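Local atomic coordinates of fructose-bisphosphate aldolase (PDB entry 4TR9), a protein that belongs to the class I fructose-bisphosphate aldolase family, folds as a TIM barrel and forms a four-chain assembly here. Residues A[133-144]-A[180-190]. Numbering follows the deposited sequence.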
loop_
_atom_site.group_PDB
_atom_site.type_symbol
_atom_site.label_atom_id
_atom_site.label_comp_id
_atom_site.label_asym_id
_atom_site.label_seq_id
_atom_site.Cartn_x
_atom_site.Cartn_y
_atom_site.Cartn_z
ATOM N N LEU A 133 21.398 -8.319 -0.642
ATOM C CA LEU A 133 21.063 -7.842 0.695
ATOM C C LEU A 133 21.767 -8.649 1.783
ATOM O O LEU A 133 22.084 -8.121 2.847
ATOM C CB LEU A 133 19.549 -7.883 0.914
ATOM C CG LEU A 133 18.731 -6.834 0.159
ATOM C CD1 LEU A 133 17.247 -7.007 0.436
ATOM C CD2 LEU A 133 19.189 -5.434 0.537
ATOM N N ASP A 134 22.012 -9.927 1.509
ATOM C CA ASP A 134 22.647 -10.808 2.485
ATOM C C ASP A 134 24.112 -10.442 2.700
ATOM O O ASP A 134 24.935 -10.563 1.793
ATOM C CB ASP A 134 22.533 -12.269 2.043
ATOM C CG ASP A 134 21.095 -12.716 1.874
ATOM O OD1 ASP A 134 20.194 -12.055 2.433
ATOM O OD2 ASP A 134 20.864 -13.732 1.186
ATOM N N GLY A 135 24.428 -9.992 3.910
ATOM C CA GLY A 135 25.787 -9.617 4.256
ATOM C C GLY A 135 26.203 -8.284 3.665
ATOM O O GLY A 135 27.393 -7.979 3.583
ATOM N N LEU A 136 25.221 -7.486 3.256
ATOM C CA LEU A 136 25.490 -6.184 2.654
ATOM C C LEU A 136 26.131 -5.229 3.654
ATOM O O LEU A 136 27.073 -4.511 3.320
ATOM C CB LEU A 136 24.202 -5.573 2.097
ATOM C CG LEU A 136 24.327 -4.175 1.486
ATOM C CD1 LEU A 136 25.334 -4.172 0.347
ATOM C CD2 LEU A 136 22.975 -3.668 1.009
ATOM N N ALA A 137 25.617 -5.227 4.880
ATOM C CA ALA A 137 26.129 -4.351 5.930
ATOM C C ALA A 137 27.586 -4.667 6.255
ATOM O O ALA A 137 28.369 -3.773 6.575
ATOM C CB ALA A 137 25.270 -4.466 7.179
ATOM N N GLU A 138 27.941 -5.944 6.168
ATOM C CA GLU A 138 29.306 -6.377 6.438
ATOM C C GLU A 138 30.248 -5.932 5.323
ATOM O O GLU A 138 31.390 -5.552 5.580
ATOM C CB GLU A 138 29.367 -7.897 6.609
ATOM C CG GLU A 138 28.850 -8.400 7.951
ATOM C CD GLU A 138 27.357 -8.190 8.130
ATOM O OE1 GLU A 138 26.625 -8.211 7.118
ATOM O OE2 GLU A 138 26.916 -7.997 9.283
ATOM N N ARG A 139 29.761 -5.977 4.087
ATOM C CA ARG A 139 30.563 -5.565 2.941
ATOM C C ARG A 139 30.734 -4.050 2.906
ATOM O O ARG A 139 31.775 -3.548 2.486
ATOM C CB ARG A 139 29.932 -6.055 1.635
ATOM C CG ARG A 139 29.859 -7.567 1.517
ATOM C CD ARG A 139 29.567 -8.001 0.089
ATOM N NE ARG A 139 28.341 -7.403 -0.431
ATOM C CZ ARG A 139 27.129 -7.917 -0.260
ATOM N NH1 ARG A 139 26.068 -7.307 -0.771
ATOM N NH2 ARG A 139 26.973 -9.042 0.426
ATOM N N CYS A 140 29.709 -3.328 3.351
ATOM C CA CYS A 140 29.772 -1.871 3.409
ATOM C C CYS A 140 30.887 -1.407 4.340
ATOM O O CYS A 140 31.628 -0.478 4.017
ATOM C CB CYS A 140 28.431 -1.288 3.862
ATOM S SG CYS A 140 27.105 -1.384 2.636
ATOM N N LYS A 141 31.000 -2.056 5.495
ATOM C CA LYS A 141 32.055 -1.737 6.451
ATOM C C LYS A 141 33.425 -2.033 5.854
ATOM O O LYS A 141 34.396 -1.324 6.118
ATOM C CB LYS A 141 31.861 -2.522 7.749
ATOM C CG LYS A 141 30.575 -2.189 8.486
ATOM C CD LYS A 141 30.467 -2.966 9.788
ATOM C CE LYS A 141 29.179 -2.631 10.523
ATOM N NZ LYS A 141 29.063 -3.375 11.808
ATOM N N GLU A 142 33.490 -3.086 5.047
ATOM C CA GLU A 142 34.720 -3.468 4.366
ATOM C C GLU A 142 35.085 -2.461 3.280
ATOM O O GLU A 142 36.243 -2.067 3.148
ATOM C CB GLU A 142 34.579 -4.865 3.759
ATOM C CG GLU A 142 35.760 -5.304 2.909
ATOM C CD GLU A 142 35.490 -6.598 2.165
ATOM O OE1 GLU A 142 34.367 -7.131 2.286
ATOM O OE2 GLU A 142 36.401 -7.082 1.459
ATOM N N TYR A 143 34.085 -2.046 2.509
ATOM C CA TYR A 143 34.297 -1.123 1.400
ATOM C C TYR A 143 34.695 0.269 1.884
ATOM O O TYR A 143 35.526 0.935 1.262
ATOM C CB TYR A 143 33.038 -1.037 0.535
ATOM C CG TYR A 143 32.688 -2.329 -0.171
ATOM C CD1 TYR A 143 33.668 -3.262 -0.482
ATOM C CD2 TYR A 143 31.375 -2.615 -0.525
ATOM C CE1 TYR A 143 33.352 -4.444 -1.127
ATOM C CE2 TYR A 143 31.050 -3.795 -1.170
ATOM C CZ TYR A 143 32.042 -4.704 -1.469
ATOM O OH TYR A 143 31.723 -5.879 -2.110
ATOM N N TYR A 144 34.101 0.703 2.991
ATOM C CA TYR A 144 34.401 2.016 3.558
ATOM C C TYR A 144 35.861 2.111 3.980
ATOM O O TYR A 144 36.534 3.103 3.702
ATOM C CB TYR A 144 33.493 2.309 4.755
ATOM C CG TYR A 144 33.660 3.702 5.323
ATOM C CD1 TYR A 144 32.923 4.767 4.821
ATOM C CD2 TYR A 144 34.551 3.951 6.358
ATOM C CE1 TYR A 144 33.071 6.042 5.335
ATOM C CE2 TYR A 144 34.707 5.222 6.878
ATOM C CZ TYR A 144 33.964 6.264 6.363
ATOM O OH TYR A 144 34.112 7.532 6.875
ATOM N N ARG A 180 15.642 -1.126 0.735
ATOM C CA ARG A 180 16.436 -1.824 1.741
ATOM C C ARG A 180 17.920 -1.524 1.572
ATOM O O ARG A 180 18.619 -1.231 2.542
ATOM C CB ARG A 180 16.193 -3.333 1.663
ATOM C CG ARG A 180 14.772 -3.751 1.990
ATOM C CD ARG A 180 14.492 -3.674 3.482
ATOM N NE ARG A 180 15.159 -4.740 4.227
ATOM C CZ ARG A 180 16.236 -4.567 4.986
ATOM N NH1 ARG A 180 16.772 -5.598 5.625
ATOM N NH2 ARG A 180 16.776 -3.362 5.111
ATOM N N TYR A 181 18.389 -1.594 0.330
ATOM C CA TYR A 181 19.788 -1.347 0.006
ATOM C C TYR A 181 20.252 0.033 0.457
ATOM O O TYR A 181 21.332 0.178 1.027
ATOM C CB TYR A 181 20.010 -1.506 -1.500
ATOM C CG TYR A 181 20.931 -0.472 -2.115
ATOM C CD1 TYR A 181 22.312 -0.605 -2.039
ATOM C CD2 TYR A 181 20.415 0.632 -2.787
ATOM C CE1 TYR A 181 23.153 0.336 -2.605
ATOM C CE2 TYR A 181 21.248 1.578 -3.352
ATOM C CZ TYR A 181 22.615 1.424 -3.260
ATOM O OH TYR A 181 23.446 2.362 -3.827
ATOM N N ALA A 182 19.428 1.042 0.199
ATOM C CA ALA A 182 19.804 2.419 0.479
ATOM C C ALA A 182 19.912 2.682 1.979
ATOM O O ALA A 182 20.783 3.430 2.421
ATOM C CB ALA A 182 18.808 3.375 -0.159
ATOM N N SER A 183 19.034 2.058 2.757
ATOM C CA SER A 183 19.035 2.244 4.205
ATOM C C SER A 183 20.269 1.619 4.849
ATOM O O SER A 183 20.862 2.191 5.763
ATOM C CB SER A 183 17.766 1.651 4.821
ATOM O OG SER A 183 17.707 0.250 4.621
ATOM N N ILE A 184 20.648 0.440 4.362
ATOM C CA ILE A 184 21.803 -0.279 4.886
ATOM C C ILE A 184 23.097 0.489 4.626
ATOM O O ILE A 184 23.968 0.568 5.494
ATOM C CB ILE A 184 21.903 -1.691 4.272
ATOM C CG1 ILE A 184 20.644 -2.497 4.592
ATOM C CG2 ILE A 184 23.138 -2.417 4.783
ATOM C CD1 ILE A 184 20.603 -3.858 3.934
ATOM N N CYS A 185 23.209 1.065 3.433
ATOM C CA CYS A 185 24.389 1.843 3.066
ATOM C C CYS A 185 24.541 3.086 3.934
ATOM O O CYS A 185 25.631 3.379 4.426
ATOM C CB CYS A 185 24.328 2.245 1.592
ATOM S SG CYS A 185 24.533 0.869 0.446
ATOM N N GLN A 186 23.444 3.816 4.118
ATOM C CA GLN A 186 23.460 5.024 4.934
ATOM C C GLN A 186 23.805 4.699 6.383
ATOM O O GLN A 186 24.446 5.491 7.072
ATOM C CB GLN A 186 22.111 5.743 4.857
ATOM C CG GLN A 186 21.791 6.290 3.476
ATOM C CD GLN A 186 20.566 7.180 3.462
ATOM O OE1 GLN A 186 19.711 7.093 4.343
ATOM N NE2 GLN A 186 20.478 8.049 2.462
ATOM N N GLN A 187 23.383 3.523 6.835
ATOM C CA GLN A 187 23.695 3.061 8.181
ATOM C C GLN A 187 25.198 2.859 8.342
ATOM O O GLN A 187 25.752 3.069 9.420
ATOM C CB GLN A 187 22.952 1.759 8.487
ATOM C CG GLN A 187 23.072 1.297 9.929
ATOM C CD GLN A 187 22.519 -0.099 10.140
ATOM O OE1 GLN A 187 22.629 -0.962 9.268
ATOM N NE2 GLN A 187 21.919 -0.327 11.302
ATOM N N ASN A 188 25.851 2.459 7.255
ATOM C CA ASN A 188 27.281 2.181 7.281
ATOM C C ASN A 188 28.102 3.239 6.548
ATOM O O ASN A 188 29.126 2.930 5.942
ATOM C CB ASN A 188 27.557 0.800 6.684
ATOM C CG ASN A 188 26.910 -0.317 7.479
ATOM O OD1 ASN A 188 27.468 -0.793 8.467
ATOM N ND2 ASN A 188 25.726 -0.742 7.051
ATOM N N ARG A 189 27.634 4.484 6.606
ATOM C CA ARG A 189 28.370 5.635 6.086
ATOM C C ARG A 189 28.697 5.536 4.594
ATOM O O ARG A 189 29.810 5.853 4.174
ATOM C CB ARG A 189 29.664 5.829 6.885
ATOM C CG ARG A 189 29.441 6.063 8.371
ATOM C CD ARG A 189 30.755 6.060 9.142
ATOM N NE ARG A 189 31.387 4.744 9.141
ATOM C CZ ARG A 189 32.552 4.474 9.720
ATOM N NH1 ARG A 189 33.051 3.246 9.671
ATOM N NH2 ARG A 189 33.221 5.432 10.350
ATOM N N LEU A 190 27.725 5.103 3.798
ATOM C CA LEU A 190 27.884 5.060 2.346
ATOM C C LEU A 190 26.688 5.694 1.646
ATOM O O LEU A 190 25.540 5.382 1.960
ATOM C CB LEU A 190 28.068 3.622 1.857
ATOM C CG LEU A 190 29.379 2.911 2.192
ATOM C CD1 LEU A 190 29.409 1.530 1.556
ATOM C CD2 LEU A 190 30.575 3.735 1.739
#
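Ile184 presents both its branches to helix 136-144: CG2 lies 3.7 Å from Ala137 CA, while CD1 touches the CD2 methyls of both Leu133 and Leu136, 3.8 Å from that of Leu136. With CG anti to the backbone N (chi1 178°), Leu136 directs its CD2 methyl to Ile184 and to the edge of the Tyr181 ring. Further along, Cys140 CB packs 3.6 Å from Asn188 CB, with Leu190 CD1 against the same CB and the Cys185 sulfur 4.1 Å from Cys140 SG. The Asn188 amide is steered by ND2 donating to Ile184 O at 2.7 Å, which leaves OD1 3.2 Å from Lys141 CE. At the far end the guanidinium of Arg189 lies over one face of the Tyr144 ring, planes 18° apart, in a stacked cation-pi contact with Arg189 CZ 4.1 Å from the ring centroid; Leu190 CD2 touches the ring edge. Tyr144 OH hydrogen-bonds the Glu21 carboxylate, fixing that end of the side chain. Arg189, at positive phi, is the C' residue of a Schellman motif, with Leu190 N bonded to Cys185 O, that turns the chain into strand 191-198. On the barrel side Tyr181 stacks on Trp153 of strand 150-157; at the subunit interface Arg180 salt-bridges Glu173 of the second subunit. Crossing at -44°, the two segments belong to helices that precede successive parallel strands, the side-by-side outer helix packing of a TIM barrel.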